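Local coordinates for acyl-CoA thioesterase (Alicyclobacillus acidocaldarius subsp. acidocaldarius, PDB 3RQB), which is a hotdog-fold protein that probably hydrolyses acyl-CoA thioesters, although its own substrate is not established, at residues A46-A51 against L65-A70; H55-G60 against A82-T87; P194-K199 against V204-V209. All blocks are in the same frame, centred on the assembly; numbering follows the deposited sequence.

Contact 1 of 3, residues A46-A51 against L65-A70; sequences ATMLKA and LTVNFA
L49 overlaps L65 where the long helix of a hotdog fold, 41-53, lies against the inner face of its sheet; the approach is from L49 CB to L65 CD2, at 4.0 Å. L65 extends from strand 61-69 with its CB directed at the helix, and chi1 179° (CG anti to the backbone N) with chi2 50° leaves CD2 as the methyl that meets L49. One residue earlier on the helix, M48, modelled as selenomethionine, brings its CB to 4.3 Å from V67 CG2. L65 and V67 are two residues apart on the strand, so both direct their CB toward the helix, and the consecutive helix residues M48 and L49 each take one of them. No hydrogen bond crosses and both contacts are carbon to carbon, so the joint is apolar; all four residues are buried. Other parts of the fold pack beside it: M48 also touches T106 and A108 of strand 103-113, and L49 H182 and A183 of helix 182-188. N68 OD1, from a side chain directed away from the helix, is hydrogen-bonded to T109 OG1 of the second subunit. Beyond the joint, V67 CG1 sits 3.9 Å above the plane of the F69 ring, offset toward the rim.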
loop_
_atom_site.group_PDB
_atom_site.type_symbol
_atom_site.label_atom_id
_atom_site.label_comp_id
_atom_site.label_asym_id
_atom_site.label_seq_id
_atom_site.Cartn_x
_atom_site.Cartn_y
_atom_site.Cartn_z
ATOM N N ALA B 46 -6.401 5.273 12.181
ATOM C CA ALA B 46 -6.736 6.678 12.410
ATOM C C ALA B 46 -5.907 7.177 13.586
ATOM O O ALA B 46 -5.210 8.187 13.498
ATOM C CB ALA B 46 -8.214 6.829 12.700
ATOM N N THR B 47 -5.961 6.435 14.683
ATOM C CA THR B 47 -5.078 6.695 15.813
ATOM C C THR B 47 -3.593 6.838 15.427
ATOM O O THR B 47 -2.943 7.780 15.848
ATOM C CB THR B 47 -5.222 5.606 16.874
ATOM O OG1 THR B 47 -6.527 5.695 17.454
ATOM C CG2 THR B 47 -4.180 5.795 17.951
HETATM N N MSE B 48 -3.059 5.912 14.636
HETATM C CA MSE B 48 -1.666 6.003 14.194
HETATM C C MSE B 48 -1.383 7.320 13.480
HETATM O O MSE B 48 -0.270 7.842 13.558
HETATM C CB MSE B 48 -1.292 4.835 13.272
HETATM C CG MSE B 48 -1.132 3.502 13.988
HETATM SE SE MSE B 48 0.136 3.597 15.472
HETATM C CE MSE B 48 1.592 2.567 14.684
ATOM N N LEU B 49 -2.386 7.847 12.779
ATOM C CA LEU B 49 -2.232 9.067 11.974
ATOM C C LEU B 49 -2.268 10.377 12.783
ATOM O O LEU B 49 -1.482 11.311 12.529
ATOM C CB LEU B 49 -3.299 9.099 10.878
ATOM C CG LEU B 49 -3.284 10.290 9.918
ATOM C CD1 LEU B 49 -1.999 10.322 9.099
ATOM C CD2 LEU B 49 -4.502 10.238 9.006
ATOM N N LYS B 50 -3.184 10.442 13.750
ATOM C CA LYS B 50 -3.296 11.610 14.607
ATOM C C LYS B 50 -1.958 11.894 15.245
ATOM O O LYS B 50 -1.548 13.045 15.334
ATOM C CB LYS B 50 -4.341 11.399 15.698
ATOM C CG LYS B 50 -5.744 11.219 15.166
ATOM C CD LYS B 50 -6.105 12.320 14.179
ATOM C CE LYS B 50 -6.303 13.663 14.867
ATOM N NZ LYS B 50 -6.660 14.728 13.879
ATOM N N ALA B 51 -1.270 10.833 15.659
ATOM C CA ALA B 51 0.012 10.968 16.344
ATOM C C ALA B 51 0.932 11.897 15.574
ATOM O O ALA B 51 1.434 12.867 16.132
ATOM C CB ALA B 51 0.668 9.612 16.510
ATOM N N LEU B 65 -0.535 6.629 4.147
ATOM C CA LEU B 65 -0.391 5.896 5.395
ATOM C C LEU B 65 -0.326 4.390 5.150
ATOM O O LEU B 65 -1.126 3.837 4.392
ATOM C CB LEU B 65 -1.551 6.193 6.339
ATOM C CG LEU B 65 -1.443 5.424 7.663
ATOM C CD1 LEU B 65 -0.056 5.590 8.302
ATOM C CD2 LEU B 65 -2.531 5.827 8.652
ATOM N N THR B 66 0.640 3.740 5.794
ATOM C CA THR B 66 0.740 2.291 5.802
ATOM C C THR B 66 0.830 1.863 7.250
ATOM O O THR B 66 1.731 2.294 7.970
ATOM C CB THR B 66 1.991 1.789 5.053
ATOM O OG1 THR B 66 1.838 2.010 3.642
ATOM C CG2 THR B 66 2.212 0.305 5.325
ATOM N N VAL B 67 -0.126 1.046 7.681
ATOM C CA VAL B 67 -0.150 0.536 9.043
ATOM C C VAL B 67 0.024 -0.957 8.997
ATOM O O VAL B 67 -0.692 -1.643 8.278
ATOM C CB VAL B 67 -1.504 0.785 9.740
ATOM C CG1 VAL B 67 -1.507 0.158 11.130
ATOM C CG2 VAL B 67 -1.828 2.267 9.815
ATOM N N ASN B 68 0.968 -1.458 9.778
ATOM C CA ASN B 68 1.172 -2.893 9.905
ATOM C C ASN B 68 0.780 -3.348 11.306
ATOM O O ASN B 68 1.279 -2.803 12.298
ATOM C CB ASN B 68 2.630 -3.228 9.613
ATOM C CG ASN B 68 3.163 -2.459 8.425
ATOM O OD1 ASN B 68 4.072 -1.632 8.556
ATOM N ND2 ASN B 68 2.575 -2.699 7.260
ATOM N N PHE B 69 -0.115 -4.334 11.394
ATOM C CA PHE B 69 -0.550 -4.817 12.701
ATOM C C PHE B 69 0.301 -6.015 13.127
ATOM O O PHE B 69 0.141 -7.141 12.622
ATOM C CB PHE B 69 -2.028 -5.207 12.671
ATOM C CG PHE B 69 -2.931 -4.142 12.091
ATOM C CD1 PHE B 69 -3.670 -3.311 12.920
ATOM C CD2 PHE B 69 -3.045 -3.976 10.716
ATOM C CE1 PHE B 69 -4.507 -2.326 12.390
ATOM C CE2 PHE B 69 -3.883 -2.991 10.172
ATOM C CZ PHE B 69 -4.613 -2.167 11.010
ATOM N N ALA B 70 1.157 -5.761 14.118
ATOM C CA ALA B 70 2.191 -6.701 14.525
ATOM C C ALA B 70 1.582 -7.767 15.394
ATOM O O ALA B 70 2.059 -8.897 15.444
ATOM C CB ALA B 70 3.276 -5.980 15.268
#

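Contact 2 of 3, residues H55-G60 against A82-T87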
loop_
_atom_site.group_PDB
_atom_site.type_symbol
_atom_site.label_atom_id
_atom_site.label_comp_id
_atom_site.label_asym_id
_atom_site.label_seq_id
_atom_site.Cartn_x
_atom_site.Cartn_y
_atom_site.Cartn_z
ATOM N N HIS B 55 1.909 15.902 16.030
ATOM C CA HIS B 55 3.311 16.186 16.236
ATOM C C HIS B 55 3.574 17.643 15.882
ATOM O O HIS B 55 3.087 18.142 14.862
ATOM C CB HIS B 55 4.171 15.262 15.384
ATOM C CG HIS B 55 5.561 15.090 15.906
ATOM N ND1 HIS B 55 6.524 16.073 15.799
ATOM C CD2 HIS B 55 6.148 14.054 16.548
ATOM C CE1 HIS B 55 7.649 15.644 16.344
ATOM N NE2 HIS B 55 7.446 14.422 16.804
ATOM N N PRO B 56 4.330 18.332 16.744
ATOM C CA PRO B 56 4.711 19.743 16.613
ATOM C C PRO B 56 5.532 20.027 15.360
ATOM O O PRO B 56 5.390 21.090 14.747
ATOM C CB PRO B 56 5.568 19.990 17.860
ATOM C CG PRO B 56 5.977 18.630 18.338
ATOM C CD PRO B 56 4.829 17.743 17.997
ATOM N N GLU B 57 6.385 19.084 14.983
ATOM C CA GLU B 57 7.248 19.282 13.827
ATOM C C GLU B 57 6.451 19.110 12.559
ATOM O O GLU B 57 6.890 19.512 11.480
ATOM C CB GLU B 57 8.384 18.263 13.817
ATOM C CG GLU B 57 9.146 18.154 15.116
ATOM C CD GLU B 57 10.198 19.226 15.271
ATOM O OE1 GLU B 57 11.242 18.926 15.889
ATOM O OE2 GLU B 57 9.981 20.362 14.786
ATOM N N ARG B 58 5.282 18.492 12.683
ATOM C CA ARG B 58 4.523 18.140 11.493
ATOM C C ARG B 58 4.103 19.354 10.678
ATOM O O ARG B 58 3.567 20.343 11.191
ATOM C CB ARG B 58 3.321 17.264 11.814
ATOM C CG ARG B 58 2.190 17.452 10.829
ATOM C CD ARG B 58 1.086 18.245 11.477
ATOM N NE ARG B 58 0.074 18.661 10.521
ATOM C CZ ARG B 58 -1.138 19.070 10.871
ATOM N NH1 ARG B 58 -1.488 19.105 12.152
ATOM N NH2 ARG B 58 -2.002 19.443 9.941
ATOM N N LEU B 59 4.376 19.258 9.389
ATOM C CA LEU B 59 4.074 20.319 8.468
ATOM C C LEU B 59 3.292 19.713 7.327
ATOM O O LEU B 59 3.305 18.495 7.134
ATOM C CB LEU B 59 5.365 20.961 7.968
ATOM C CG LEU B 59 6.254 21.540 9.075
ATOM C CD1 LEU B 59 7.291 22.479 8.491
ATOM C CD2 LEU B 59 5.429 22.270 10.133
ATOM N N GLY B 60 2.594 20.568 6.590
ATOM C CA GLY B 60 1.741 20.120 5.511
ATOM C C GLY B 60 0.621 19.220 6.000
ATOM O O GLY B 60 0.319 19.142 7.196
ATOM N N ALA B 82 6.170 8.599 17.692
ATOM C CA ALA B 82 6.119 9.059 16.299
ATOM C C ALA B 82 7.300 9.970 15.898
ATOM O O ALA B 82 7.382 11.111 16.352
ATOM C CB ALA B 82 4.783 9.751 16.024
ATOM N N VAL B 83 8.192 9.474 15.031
ATOM C CA VAL B 83 9.370 10.241 14.590
ATOM C C VAL B 83 9.183 10.941 13.246
ATOM O O VAL B 83 8.824 10.305 12.249
ATOM C CB VAL B 83 10.652 9.366 14.472
ATOM C CG1 VAL B 83 11.845 10.225 14.066
ATOM C CG2 VAL B 83 10.939 8.637 15.771
ATOM N N PRO B 84 9.435 12.257 13.222
ATOM C CA PRO B 84 9.558 13.048 11.998
ATOM C C PRO B 84 10.942 12.774 11.432
ATOM O O PRO B 84 11.912 13.495 11.650
ATOM C CB PRO B 84 9.428 14.485 12.496
ATOM C CG PRO B 84 10.016 14.432 13.848
ATOM C CD PRO B 84 9.622 13.082 14.422
ATOM N N VAL B 85 11.004 11.662 10.725
ATOM C CA VAL B 85 12.222 11.091 10.178
ATOM C C VAL B 85 12.957 11.935 9.096
ATOM O O VAL B 85 14.190 11.992 9.049
ATOM C CB VAL B 85 11.862 9.675 9.673
ATOM C CG1 VAL B 85 12.592 9.307 8.376
ATOM C CG2 VAL B 85 12.063 8.671 10.804
ATOM N N ARG B 86 12.211 12.587 8.219
ATOM C CA ARG B 86 12.846 13.417 7.219
ATOM C C ARG B 86 11.958 14.605 6.959
ATOM O O ARG B 86 10.740 14.486 6.929
ATOM C CB ARG B 86 13.061 12.636 5.923
ATOM C CG ARG B 86 13.949 13.355 4.940
ATOM C CD ARG B 86 15.208 13.813 5.654
ATOM N NE ARG B 86 16.011 14.696 4.821
ATOM C CZ ARG B 86 16.915 14.277 3.942
ATOM N NH1 ARG B 86 17.137 12.981 3.780
ATOM N NH2 ARG B 86 17.597 15.158 3.226
ATOM N N THR B 87 12.567 15.762 6.773
ATOM C CA THR B 87 11.787 16.950 6.488
ATOM C C THR B 87 12.394 17.720 5.315
ATOM O O THR B 87 13.592 18.043 5.290
ATOM C CB THR B 87 11.627 17.833 7.737
ATOM O OG1 THR B 87 11.330 17.006 8.870
ATOM C CG2 THR B 87 10.487 18.801 7.539
#
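The imidazole of H55 is approached obliquely by P84 CD, 3.5 Å from H55 NE2, and by A82 O, 3.2 Å from H55 CD2, while the backbone N of E57 lies at its edge, in plane. That edge contact is a hydrogen bond: E57 N donates to H55 ND1 over 3.1 Å, with an N-H...acceptor angle of 157° and the donor only 9° out of the ring plane. ND1 therefore acts as an acceptor, and the bond ties the ring to its own loop and restrains its rotation. A82 O is close to NE2 too, but the angle is too poor for a hydrogen bond, so this approach counts as packing. The side chains of H55 and P84 cross at about a right angle, with P84 CG 3.6 Å from H55 CE1. The loop 55-60 follows the long helix 41-53 of the hotdog fold and lies alongside strand 77-87, about 21 Å, centre to centre, from the middle of the chain, in the N-terminal acyl-CoA thioesterase region. E57 extends the cover over the proline: its CB comes within 4.1 Å of P84 CB and its CG within 4.0 Å of P84 CG. The strand itself is irregular here. P84 centres an inverse gamma turn, and V85 and R86 together face H93 as a classic beta bulge. Further along the loop, Q92 of the adjoining strand 91-100 accepts a hydrogen bond from L59 N, while R86 NH1, in the bulge, is hydrogen-bonded to V104 O of the second subunit.

Contact 3 of 3, residues P194-K199 against V204-V209; sequences PRVYVK and VPIGTV
Two torsions on helix 195-200 aim neighbouring side chains at the incoming chain: in Y197 the CG stands anti to the carbonyl carbon (chi1 -65°), carrying the ring to V204, and in V196 the CG1 sits between the backbone N and the carbonyl carbon (chi1 73°), facing both V204 and I206. V196 CG1 is 3.8 Å from V204 CG2, where the two side chains cross at about a right angle. The same methyl lies equally near I206 CG2, but there the side chains slide past each other in opposite directions. Y197 supplies the polar link. Its hydroxyl donates to the backbone of V204, Y197 OH to V204 O 3.3 Å; the C=O...donor angle is 157°, the hydroxyl is tilted somewhat out of the carbonyl plane, and the oxygen lies at the ring edge, in the ring plane. P194, at the N-cap position, lays its CG over one face of the ring, offset toward the rim, and also has that CG 4.2 Å from I206 CD1. A phenylalanine in place of Y197 would probably keep the ring packing but leave V204 O without its hydroxyl donor, weakening the tie between helix and chain. In the C-terminal hotdog unit, this joins the short helix to the start of strand 206-215. F244 of strand 243-251 packs on both V196 and I206, and W119 of the second subunit touches V196. With a single long hydrogen bond amid aliphatic contacts, cohesion here probably comes mainly from packing, while the tyrosine bond probably adds a directional link to the chain just before the strand.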
loop_
_atom_site.group_PDB
_atom_site.type_symbol
_atom_site.label_atom_id
_atom_site.label_comp_id
_atom_site.label_asym_id
_atom_site.label_seq_id
_atom_site.Cartn_x
_atom_site.Cartn_y
_atom_site.Cartn_z
ATOM N N PRO B 194 -15.178 -8.068 4.996
ATOM C CA PRO B 194 -13.983 -8.763 4.504
ATOM C C PRO B 194 -14.272 -9.442 3.184
ATOM O O PRO B 194 -15.243 -10.204 3.105
ATOM C CB PRO B 194 -13.745 -9.840 5.574
ATOM C CG PRO B 194 -14.427 -9.336 6.776
ATOM C CD PRO B 194 -15.649 -8.641 6.265
ATOM N N ARG B 195 -13.427 -9.215 2.182
ATOM C CA ARG B 195 -13.737 -9.679 0.832
ATOM C C ARG B 195 -14.195 -11.151 0.845
ATOM O O ARG B 195 -15.219 -11.510 0.248
ATOM C CB ARG B 195 -12.534 -9.481 -0.101
ATOM C CG ARG B 195 -12.141 -8.019 -0.369
ATOM C CD ARG B 195 -13.272 -7.217 -0.997
ATOM N NE ARG B 195 -14.137 -6.619 0.021
ATOM C CZ ARG B 195 -15.439 -6.378 -0.126
ATOM N NH1 ARG B 195 -16.057 -6.686 -1.250
ATOM N NH2 ARG B 195 -16.127 -5.830 0.862
ATOM N N VAL B 196 -13.454 -11.988 1.567
ATOM C CA VAL B 196 -13.709 -13.423 1.597
ATOM C C VAL B 196 -15.138 -13.793 2.054
ATOM O O VAL B 196 -15.770 -14.670 1.465
ATOM C CB VAL B 196 -12.631 -14.158 2.428
ATOM C CG1 VAL B 196 -12.827 -13.886 3.903
ATOM C CG2 VAL B 196 -12.658 -15.656 2.157
ATOM N N TYR B 197 -15.650 -13.130 3.087
ATOM C CA TYR B 197 -17.047 -13.328 3.469
ATOM C C TYR B 197 -17.942 -13.130 2.246
ATOM O O TYR B 197 -18.815 -13.948 1.957
ATOM C CB TYR B 197 -17.492 -12.337 4.551
ATOM C CG TYR B 197 -16.803 -12.456 5.898
ATOM C CD1 TYR B 197 -15.815 -13.404 6.123
ATOM C CD2 TYR B 197 -17.156 -11.619 6.953
ATOM C CE1 TYR B 197 -15.186 -13.507 7.365
ATOM C CE2 TYR B 197 -16.537 -11.715 8.195
ATOM C CZ TYR B 197 -15.553 -12.660 8.396
ATOM O OH TYR B 197 -14.930 -12.759 9.626
ATOM N N VAL B 198 -17.720 -12.028 1.535
ATOM C CA VAL B 198 -18.536 -11.699 0.379
ATOM C C VAL B 198 -18.521 -12.841 -0.628
ATOM O O VAL B 198 -19.540 -13.148 -1.268
ATOM C CB VAL B 198 -18.031 -10.433 -0.332
ATOM C CG1 VAL B 198 -19.108 -9.908 -1.257
ATOM C CG2 VAL B 198 -17.613 -9.362 0.678
ATOM N N LYS B 199 -17.361 -13.474 -0.760
ATOM C CA LYS B 199 -17.196 -14.557 -1.725
ATOM C C LYS B 199 -17.795 -15.891 -1.255
ATOM O O LYS B 199 -18.376 -16.629 -2.045
ATOM C CB LYS B 199 -15.717 -14.728 -2.087
ATOM C CG LYS B 199 -15.460 -15.605 -3.316
ATOM C CD LYS B 199 -15.894 -14.942 -4.635
ATOM C CE LYS B 199 -15.470 -15.780 -5.850
ATOM N NZ LYS B 199 -15.999 -15.266 -7.152
ATOM N N VAL B 204 -15.061 -16.899 7.865
ATOM C CA VAL B 204 -13.882 -17.660 8.261
ATOM C C VAL B 204 -13.048 -16.728 9.121
ATOM O O VAL B 204 -13.263 -15.512 9.122
ATOM C CB VAL B 204 -13.006 -18.138 7.058
ATOM C CG1 VAL B 204 -13.618 -19.341 6.366
ATOM C CG2 VAL B 204 -12.760 -17.008 6.063
ATOM N N PRO B 205 -12.108 -17.288 9.884
ATOM C CA PRO B 205 -11.183 -16.421 10.619
ATOM C C PRO B 205 -10.284 -15.625 9.676
ATOM O O PRO B 205 -9.668 -16.199 8.777
ATOM C CB PRO B 205 -10.340 -17.420 11.416
ATOM C CG PRO B 205 -11.235 -18.608 11.582
ATOM C CD PRO B 205 -12.023 -18.694 10.315
ATOM N N ILE B 206 -10.191 -14.319 9.900
ATOM C CA ILE B 206 -9.292 -13.473 9.124
ATOM C C ILE B 206 -8.696 -12.419 10.040
ATOM O O ILE B 206 -9.257 -12.116 11.092
ATOM C CB ILE B 206 -10.012 -12.774 7.928
ATOM C CG1 ILE B 206 -11.272 -12.031 8.390
ATOM C CG2 ILE B 206 -10.373 -13.778 6.844
ATOM C CD1 ILE B 206 -11.045 -10.592 8.831
ATOM N N GLY B 207 -7.551 -11.873 9.649
ATOM C CA GLY B 207 -7.064 -10.664 10.276
ATOM C C GLY B 207 -6.172 -9.901 9.319
ATOM O O GLY B 207 -5.520 -10.484 8.447
ATOM N N THR B 208 -6.115 -8.587 9.507
ATOM C CA THR B 208 -5.344 -7.735 8.623
ATOM C C THR B 208 -3.924 -7.610 9.133
ATOM O O THR B 208 -3.690 -7.226 10.284
ATOM C CB THR B 208 -5.949 -6.326 8.513
ATOM O OG1 THR B 208 -7.171 -6.384 7.772
ATOM C CG2 THR B 208 -4.981 -5.392 7.802
ATOM N N VAL B 209 -2.981 -7.964 8.273
ATOM C CA VAL B 209 -1.570 -7.757 8.538
ATOM C C VAL B 209 -1.141 -6.320 8.251
ATOM O O VAL B 209 -0.389 -5.714 9.023
ATOM C CB VAL B 209 -0.741 -8.695 7.670
ATOM C CG1 VAL B 209 0.746 -8.339 7.754
ATOM C CG2 VAL B 209 -1.012 -10.128 8.081
#

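Contact 1 is the core element of the three, with every touching residue buried; contact 2 is partly buried and lies about 21 Å from the chain's centre, and contact 3 is a surface contact on the opposite side of that centre from contact 2. Their chemistry differs with place: contact 1 is wholly apolar, contact 2 brings in an imidazole, and contact 3, though largely aliphatic, adds a tyrosine hydroxyl. Contacts 1 and 2 belong to the N-terminal unit and meet at A51 CB and A82 CB, 4.1 Å apart. Contact 1 joins contact 3 through neighbouring strands 61-69 and 206-215, with a probable backbone hydrogen bond between F69 and V209. Contacts 2 and 3 come no nearer than about 18 Å between nearest atoms.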